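Local coordinates for protein GCN5-related N-acetyltransferase (Streptococcus suis, PDB 3G3S) that probably transfers an acetyl group from acetyl-CoA to an amine, as a GNAT-family N-acetyltransferase whose substrate is not established, at residues N149-C163 with V172-G184. Residues are numbered along the deposited sequence; the frame is centred on the assembly and turned at random.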
ATOM      1  N   ASN A 149      16.858   4.098  11.145  1.00 29.33           N
ATOM      2  CA  ASN A 149      15.423   4.018  11.293  1.00 30.74           C
ATOM      3  C   ASN A 149      14.879   2.662  10.908  1.00 30.14           C
ATOM      4  O   ASN A 149      13.748   2.359  11.224  1.00 29.34           O
ATOM      5  CB  ASN A 149      14.756   5.120  10.484  1.00 32.82           C
ATOM      6  CG  ASN A 149      15.025   6.460  11.066  1.00 36.87           C
ATOM      7  OD1 ASN A 149      14.719   6.704  12.235  1.00 41.16           O
ATOM      8  ND2 ASN A 149      15.631   7.331  10.286  1.00 46.67           N
ATOM      9  N   TYR A 150      15.690   1.849  10.245  1.00 29.03           N
ATOM     10  CA  TYR A 150      15.275   0.526   9.844  1.00 30.09           C
ATOM     11  C   TYR A 150      15.489  -0.424  11.042  1.00 32.89           C
ATOM     12  O   TYR A 150      16.360  -0.198  11.862  1.00 30.50           O
ATOM     13  CB  TYR A 150      15.993   0.114   8.547  1.00 30.28           C
ATOM     14  CG  TYR A 150      15.492   0.975   7.400  1.00 22.66           C
ATOM     15  CD1 TYR A 150      15.935   2.283   7.257  1.00 27.06           C
ATOM     16  CD2 TYR A 150      14.517   0.514   6.511  1.00 22.47           C
ATOM     17  CE1 TYR A 150      15.463   3.119   6.234  1.00 23.06           C
ATOM     18  CE2 TYR A 150      14.034   1.354   5.476  1.00 24.14           C
ATOM     19  CZ  TYR A 150      14.529   2.662   5.363  1.00 21.55           C
ATOM     20  OH  TYR A 150      14.084   3.544   4.409  1.00 27.05           O
ATOM     21  N   ILE A 151      14.660  -1.466  11.148  1.00 38.29           N
ATOM     22  CA  ILE A 151      14.723  -2.393  12.290  1.00 39.23           C
ATOM     23  C   ILE A 151      16.043  -3.128  12.382  1.00 36.66           C
ATOM     24  O   ILE A 151      16.503  -3.403  13.463  1.00 36.03           O
ATOM     25  CB  ILE A 151      13.580  -3.451  12.274  1.00 40.54           C
ATOM     26  CG1 ILE A 151      12.186  -2.781  12.290  1.00 47.69           C
ATOM     27  CG2 ILE A 151      13.759  -4.404  13.437  1.00 45.01           C
ATOM     28  CD1 ILE A 151      11.996  -1.598  13.293  1.00 42.62           C
ATOM     29  N   ASP A 152      16.631  -3.460  11.238  1.00 36.29           N
ATOM     30  CA  ASP A 152      17.919  -4.143  11.176  1.00 34.60           C
ATOM     31  C   ASP A 152      18.459  -4.028   9.764  1.00 33.50           C
ATOM     32  O   ASP A 152      17.789  -3.480   8.891  1.00 34.42           O
ATOM     33  CB  ASP A 152      17.789  -5.608  11.582  1.00 35.70           C
ATOM     34  CG  ASP A 152      16.761  -6.370  10.766  1.00 38.26           C
ATOM     35  OD1 ASP A 152      16.368  -5.930   9.667  1.00 40.79           O
ATOM     36  OD2 ASP A 152      16.355  -7.453  11.231  1.00 52.09           O
ATOM     37  N   VAL A 153      19.659  -4.554   9.547  1.00 31.40           N
ATOM     38  CA  VAL A 153      20.321  -4.524   8.235  1.00 30.58           C
ATOM     39  C   VAL A 153      19.482  -5.164   7.113  1.00 30.56           C
ATOM     40  O   VAL A 153      19.474  -4.711   5.960  1.00 29.57           O
ATOM     41  CB  VAL A 153      21.727  -5.178   8.335  1.00 29.07           C
ATOM     42  CG1 VAL A 153      21.615  -6.638   8.732  1.00 34.33           C
ATOM     43  CG2 VAL A 153      22.507  -5.014   7.033  1.00 26.62           C
ATOM     44  N   GLU A 154      18.759  -6.213   7.476  1.00 30.78           N
ATOM     45  CA  GLU A 154      17.935  -6.960   6.561  1.00 31.25           C
ATOM     46  C   GLU A 154      16.813  -6.070   6.034  1.00 30.78           C
ATOM     47  O   GLU A 154      16.580  -5.993   4.824  1.00 31.40           O
ATOM     48  CB  GLU A 154      17.336  -8.189   7.282  1.00 33.47           C
ATOM     49  CG  GLU A 154      18.359  -9.070   8.060  1.00 35.63           C
ATOM     50  CD  GLU A 154      19.365  -9.709   7.155  1.00 37.09           C
ATOM     51  OE1 GLU A 154      19.196  -9.599   5.920  1.00 37.42           O
ATOM     52  OE2 GLU A 154      20.297 -10.359   7.670  1.00 37.43           O
ATOM     53  N   GLN A 155      16.116  -5.395   6.940  1.00 29.94           N
ATOM     54  CA  GLN A 155      15.085  -4.458   6.531  1.00 27.96           C
ATOM     55  C   GLN A 155      15.701  -3.294   5.720  1.00 28.13           C
ATOM     56  O   GLN A 155      15.169  -2.907   4.669  1.00 28.44           O
ATOM     57  CB  GLN A 155      14.335  -3.934   7.740  1.00 27.49           C
ATOM     58  CG  GLN A 155      12.997  -3.328   7.366  1.00 27.74           C
ATOM     59  CD  GLN A 155      12.307  -2.626   8.508  1.00 27.53           C
ATOM     60  OE1 GLN A 155      12.901  -1.792   9.204  1.00 23.83           O
ATOM     61  NE2 GLN A 155      11.023  -2.884   8.648  1.00 32.09           N
ATOM     62  N   PHE A 156      16.835  -2.752   6.166  1.00 27.99           N
ATOM     63  CA  PHE A 156      17.439  -1.655   5.421  1.00 26.04           C
ATOM     64  C   PHE A 156      17.771  -2.092   4.010  1.00 26.54           C
ATOM     65  O   PHE A 156      17.448  -1.399   3.067  1.00 25.93           O
ATOM     66  CB  PHE A 156      18.708  -1.109   6.058  1.00 26.82           C
ATOM     67  CG  PHE A 156      19.346  -0.047   5.223  1.00 29.34           C
ATOM     68  CD1 PHE A 156      18.850   1.247   5.255  1.00 21.76           C
ATOM     69  CD2 PHE A 156      20.399  -0.349   4.361  1.00 27.21           C
ATOM     70  CE1 PHE A 156      19.385   2.243   4.467  1.00 24.62           C
ATOM     71  CE2 PHE A 156      20.959   0.648   3.561  1.00 24.50           C
ATOM     72  CZ  PHE A 156      20.425   1.943   3.600  1.00 22.11           C
ATOM     73  N   LEU A 157      18.409  -3.245   3.860  1.00 28.58           N
ATOM     74  CA  LEU A 157      18.754  -3.713   2.512  1.00 27.75           C
ATOM     75  C   LEU A 157      17.510  -4.047   1.678  1.00 28.09           C
ATOM     76  O   LEU A 157      17.490  -3.843   0.485  1.00 31.51           O
ATOM     77  CB  LEU A 157      19.707  -4.920   2.588  1.00 30.56           C
ATOM     78  CG  LEU A 157      21.137  -4.639   3.045  1.00 31.17           C
ATOM     79  CD1 LEU A 157      21.953  -5.913   3.114  1.00 32.60           C
ATOM     80  CD2 LEU A 157      21.808  -3.630   2.122  1.00 27.34           C
ATOM     81  N   ASP A 158      16.449  -4.524   2.313  1.00 29.10           N
ATOM     82  CA  ASP A 158      15.241  -4.859   1.603  1.00 28.56           C
ATOM     83  C   ASP A 158      14.462  -3.624   1.139  1.00 29.07           C
ATOM     84  O   ASP A 158      14.103  -3.511  -0.051  1.00 30.65           O
ATOM     85  CB  ASP A 158      14.377  -5.703   2.527  1.00 28.86           C
ATOM     86  CG  ASP A 158      13.156  -6.260   1.840  1.00 40.63           C
ATOM     87  OD1 ASP A 158      13.218  -6.539   0.610  1.00 38.87           O
ATOM     88  OD2 ASP A 158      12.132  -6.433   2.545  1.00 45.52           O
ATOM     89  N   LEU A 159      14.229  -2.685   2.065  1.00 27.39           N
ATOM     90  CA  LEU A 159      13.388  -1.502   1.819  1.00 26.38           C
ATOM     91  C   LEU A 159      14.111  -0.164   1.665  1.00 24.49           C
ATOM     92  O   LEU A 159      13.532   0.792   1.145  1.00 23.92           O
ATOM     93  CB  LEU A 159      12.399  -1.342   2.981  1.00 26.18           C
ATOM     94  CG  LEU A 159      11.523  -2.549   3.354  1.00 28.64           C
ATOM     95  CD1 LEU A 159      10.545  -2.135   4.465  1.00 24.24           C
ATOM     96  CD2 LEU A 159      10.768  -3.080   2.164  1.00 23.41           C
ATOM     97  N   GLY A 160      15.340  -0.075   2.151  1.00 25.41           N
ATOM     98  CA  GLY A 160      16.077   1.173   2.112  1.00 27.77           C
ATOM     99  C   GLY A 160      17.052   1.201   0.959  1.00 29.90           C
ATOM    100  O   GLY A 160      17.218   0.220   0.243  1.00 32.39           O
ATOM    101  N   LEU A 161      17.719   2.335   0.812  1.00 29.29           N
ATOM    102  CA  LEU A 161      18.686   2.545  -0.239  1.00 29.09           C
ATOM    103  C   LEU A 161      19.569   3.720   0.191  1.00 28.26           C
ATOM    104  O   LEU A 161      19.071   4.746   0.702  1.00 27.03           O
ATOM    105  CB  LEU A 161      17.970   2.873  -1.553  1.00 30.35           C
ATOM    106  CG  LEU A 161      18.874   3.105  -2.772  1.00 34.37           C
ATOM    107  CD1 LEU A 161      19.603   1.810  -3.097  1.00 42.11           C
ATOM    108  CD2 LEU A 161      18.077   3.607  -3.956  1.00 28.44           C
ATOM    109  N   GLY A 162      20.874   3.577  -0.011  1.00 27.36           N
ATOM    110  CA  GLY A 162      21.772   4.659   0.323  1.00 28.66           C
ATOM    111  C   GLY A 162      23.170   4.490  -0.192  1.00 28.78           C
ATOM    112  O   GLY A 162      23.567   3.409  -0.634  1.00 25.95           O
ATOM    113  N   CYS A 163      23.909   5.587  -0.156  1.00 29.54           N
ATOM    114  CA  CYS A 163      25.305   5.561  -0.529  1.00 28.96           C
ATOM    115  C   CYS A 163      26.139   6.532   0.326  1.00 26.65           C
ATOM    116  O   CYS A 163      25.634   7.518   0.874  1.00 24.61           O
ATOM    117  CB  CYS A 163      25.468   5.826  -2.014  1.00 30.83           C
ATOM    118  SG  CYS A 163      25.127   7.421  -2.469  1.00 38.55           S
ATOM    119  N   VAL A 172      32.802   9.611   5.414  1.00 26.42           N
ATOM    120  CA  VAL A 172      32.796  11.050   5.694  1.00 25.27           C
ATOM    121  C   VAL A 172      31.536  11.783   5.217  1.00 25.07           C
ATOM    122  O   VAL A 172      31.346  12.942   5.565  1.00 24.57           O
ATOM    123  CB  VAL A 172      34.069  11.711   5.124  1.00 28.68           C
ATOM    124  CG1 VAL A 172      35.312  11.071   5.747  1.00 22.99           C
ATOM    125  CG2 VAL A 172      34.107  11.617   3.608  1.00 22.78           C
ATOM    126  N   SER A 173      30.696  11.135   4.405  1.00 25.48           N
ATOM    127  CA  SER A 173      29.461  11.744   3.944  1.00 24.38           C
ATOM    128  C   SER A 173      28.567  10.636   3.414  1.00 24.17           C
ATOM    129  O   SER A 173      29.047   9.525   3.103  1.00 21.39           O
ATOM    130  CB  SER A 173      29.726  12.808   2.851  1.00 27.01           C
ATOM    131  OG  SER A 173      28.508  13.485   2.562  1.00 27.90           O
ATOM    132  N   GLY A 174      27.267  10.921   3.327  1.00 23.48           N
ATOM    133  CA  GLY A 174      26.314   9.937   2.853  1.00 22.58           C
ATOM    134  C   GLY A 174      24.946  10.523   2.588  1.00 22.97           C
ATOM    135  O   GLY A 174      24.554  11.585   3.153  1.00 23.98           O
ATOM    136  N   ALA A 175      24.245   9.863   1.667  1.00 22.46           N
ATOM    137  CA  ALA A 175      22.878  10.219   1.289  1.00 23.50           C
ATOM    138  C   ALA A 175      22.130   8.915   1.304  1.00 24.23           C
ATOM    139  O   ALA A 175      22.510   7.976   0.607  1.00 22.91           O
ATOM    140  CB  ALA A 175      22.816  10.843  -0.076  1.00 25.77           C
ATOM    141  N   SER A 176      21.086   8.821   2.113  1.00 24.60           N
ATOM    142  CA  SER A 176      20.390   7.542   2.279  1.00 24.70           C
ATOM    143  C   SER A 176      18.919   7.716   2.599  1.00 25.53           C
ATOM    144  O   SER A 176      18.429   8.821   2.774  1.00 25.80           O
ATOM    145  CB  SER A 176      21.077   6.709   3.387  1.00 24.20           C
ATOM    146  OG  SER A 176      20.492   5.437   3.572  1.00 23.16           O
ATOM    147  N   SER A 177      18.213   6.597   2.622  1.00 25.52           N
ATOM    148  CA  SER A 177      16.814   6.608   2.881  1.00 24.38           C
ATOM    149  C   SER A 177      16.551   6.693   4.384  1.00 22.22           C
ATOM    150  O   SER A 177      16.835   5.746   5.098  1.00 21.96           O
ATOM    151  CB  SER A 177      16.182   5.341   2.330  1.00 23.99           C
ATOM    152  OG  SER A 177      16.891   4.212   2.770  1.00 23.37           O
ATOM    153  N   TYR A 178      16.034   7.829   4.839  1.00 21.42           N
ATOM    154  CA  TYR A 178      15.590   7.971   6.240  1.00 22.08           C
ATOM    155  C   TYR A 178      14.338   7.107   6.479  1.00 23.02           C
ATOM    156  O   TYR A 178      14.072   6.562   7.604  1.00 24.18           O
ATOM    157  CB  TYR A 178      15.243   9.428   6.483  1.00 23.03           C
ATOM    158  CG  TYR A 178      14.866   9.771   7.928  1.00 20.90           C
ATOM    159  CD1 TYR A 178      15.858  10.104   8.869  1.00 30.06           C
ATOM    160  CD2 TYR A 178      13.550   9.819   8.331  1.00 25.28           C
ATOM    161  CE1 TYR A 178      15.520  10.440  10.188  1.00 30.00           C
ATOM    162  CE2 TYR A 178      13.205  10.149   9.667  1.00 31.05           C
ATOM    163  CZ  TYR A 178      14.193  10.462  10.575  1.00 33.34           C
ATOM    164  OH  TYR A 178      13.839  10.794  11.873  1.00 34.48           O
ATOM    165  N   ALA A 179      13.549   7.017   5.411  1.00 23.51           N
ATOM    166  CA  ALA A 179      12.345   6.232   5.323  1.00 24.05           C
ATOM    167  C   ALA A 179      12.089   5.874   3.849  1.00 22.23           C
ATOM    168  O   ALA A 179      12.675   6.453   2.904  1.00 25.56           O
ATOM    169  CB  ALA A 179      11.154   7.004   5.900  1.00 21.73           C
ATOM    170  N   SER A 180      11.188   4.919   3.706  1.00 25.01           N
ATOM    171  CA  SER A 180      10.726   4.349   2.442  1.00 25.68           C
ATOM    172  C   SER A 180       9.215   4.263   2.445  1.00 25.66           C
ATOM    173  O   SER A 180       8.601   3.971   3.491  1.00 24.77           O
ATOM    174  CB  SER A 180      11.227   2.908   2.300  1.00 25.22           C
ATOM    175  OG  SER A 180      12.600   2.818   2.457  1.00 25.69           O
ATOM    176  N   TYR A 181       8.615   4.476   1.285  1.00 23.11           N
ATOM    177  CA  TYR A 181       7.181   4.251   1.117  1.00 23.30           C
ATOM    178  C   TYR A 181       7.032   3.454  -0.185  1.00 24.61           C
ATOM    179  O   TYR A 181       8.021   3.175  -0.841  1.00 25.04           O
ATOM    180  CB  TYR A 181       6.368   5.536   1.155  1.00 21.00           C
ATOM    181  CG  TYR A 181       6.637   6.497   0.030  1.00 26.71           C
ATOM    182  CD1 TYR A 181       7.771   7.295   0.039  1.00 25.54           C
ATOM    183  CD2 TYR A 181       5.754   6.617  -1.040  1.00 26.62           C
ATOM    184  CE1 TYR A 181       8.033   8.180  -1.011  1.00 25.10           C
ATOM    185  CE2 TYR A 181       6.009   7.505  -2.082  1.00 29.77           C
ATOM    186  CZ  TYR A 181       7.150   8.287  -2.048  1.00 23.58           C
ATOM    187  OH  TYR A 181       7.416   9.177  -3.080  1.00 27.88           O
ATOM    188  N   SER A 182       5.811   3.093  -0.527  1.00 25.57           N
ATOM    189  CA  SER A 182       5.511   2.238  -1.672  1.00 26.38           C
ATOM    190  C   SER A 182       6.199   2.638  -2.964  1.00 27.72           C
ATOM    191  O   SER A 182       6.655   1.785  -3.702  1.00 29.59           O
ATOM    192  CB  SER A 182       3.990   2.212  -1.887  1.00 27.71           C
ATOM    193  OG  SER A 182       3.455   3.529  -1.974  1.00 26.79           O
ATOM    194  N   ALA A 183       6.308   3.932  -3.199  1.00 28.09           N
ATOM    195  CA  ALA A 183       6.849   4.433  -4.449  1.00 26.64           C
ATOM    196  C   ALA A 183       8.134   5.265  -4.304  1.00 28.04           C
ATOM    197  O   ALA A 183       8.564   5.925  -5.263  1.00 25.78           O
ATOM    198  CB  ALA A 183       5.767   5.250  -5.133  1.00 26.32           C
ATOM    199  N   GLY A 184       8.774   5.259  -3.142  1.00 23.13           N
ATOM    200  CA  GLY A 184       9.950   6.096  -3.021  1.00 23.86           C
ATOM    201  C   GLY A 184      10.582   6.062  -1.669  1.00 24.09           C
ATOM    202  O   GLY A 184      10.296   5.162  -0.887  1.00 23.59           O
TER
HETATM  203  O   HOH W   1      17.414   5.471   8.342  1.00 27.90           O
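Cys163 and Ala175 form an antiparallel hydrogen-bonded pair, Cys163 N reaching Ala175 O at 2.9 Å and Ala175 N returning to Cys163 O. Gly162 faces Ser176 as the adjoining non-hydrogen-bonded pair; the Ser176 hydroxyl bonds to Leu146 O and touches the edge of the Phe156 ring. At Leu161 the exchange changes kind: its O accepts from Ser177 N, but its N donates to the hydroxyl Ser177 OG at 2.8 Å (167°). With chi1 at 50°, OG lies between the backbone N and carbonyl carbon of Ser177, where it meets Leu161 N, close to Gly160 CA.

Beyond Ser177 a relay of hydroxyls joins the two segments. Tyr150 OH donates to Ser180 OG at 2.6 Å, in the plane of the tyrosine ring, and Ser180 OG in turn donates to Leu159 O, arriving above the carbonyl plane. Ser177 OG adds a weak bond to Tyr150 OH. Phe156 CD1 lies against one face of the Tyr150 ring.

Over one face of the Tyr178 ring sits Asn149 ND2, 3.1 Å from CE1, the amide inclined 63° to the ring; ND2 also donates weakly to Tyr178 O.

Helix 153-159 leads into antiparallel hairpin 162-167/170-181 of the GNAT-type mixed sheet, with strand 184-191 beside 170-181 and helix 200-214 packing on Leu161.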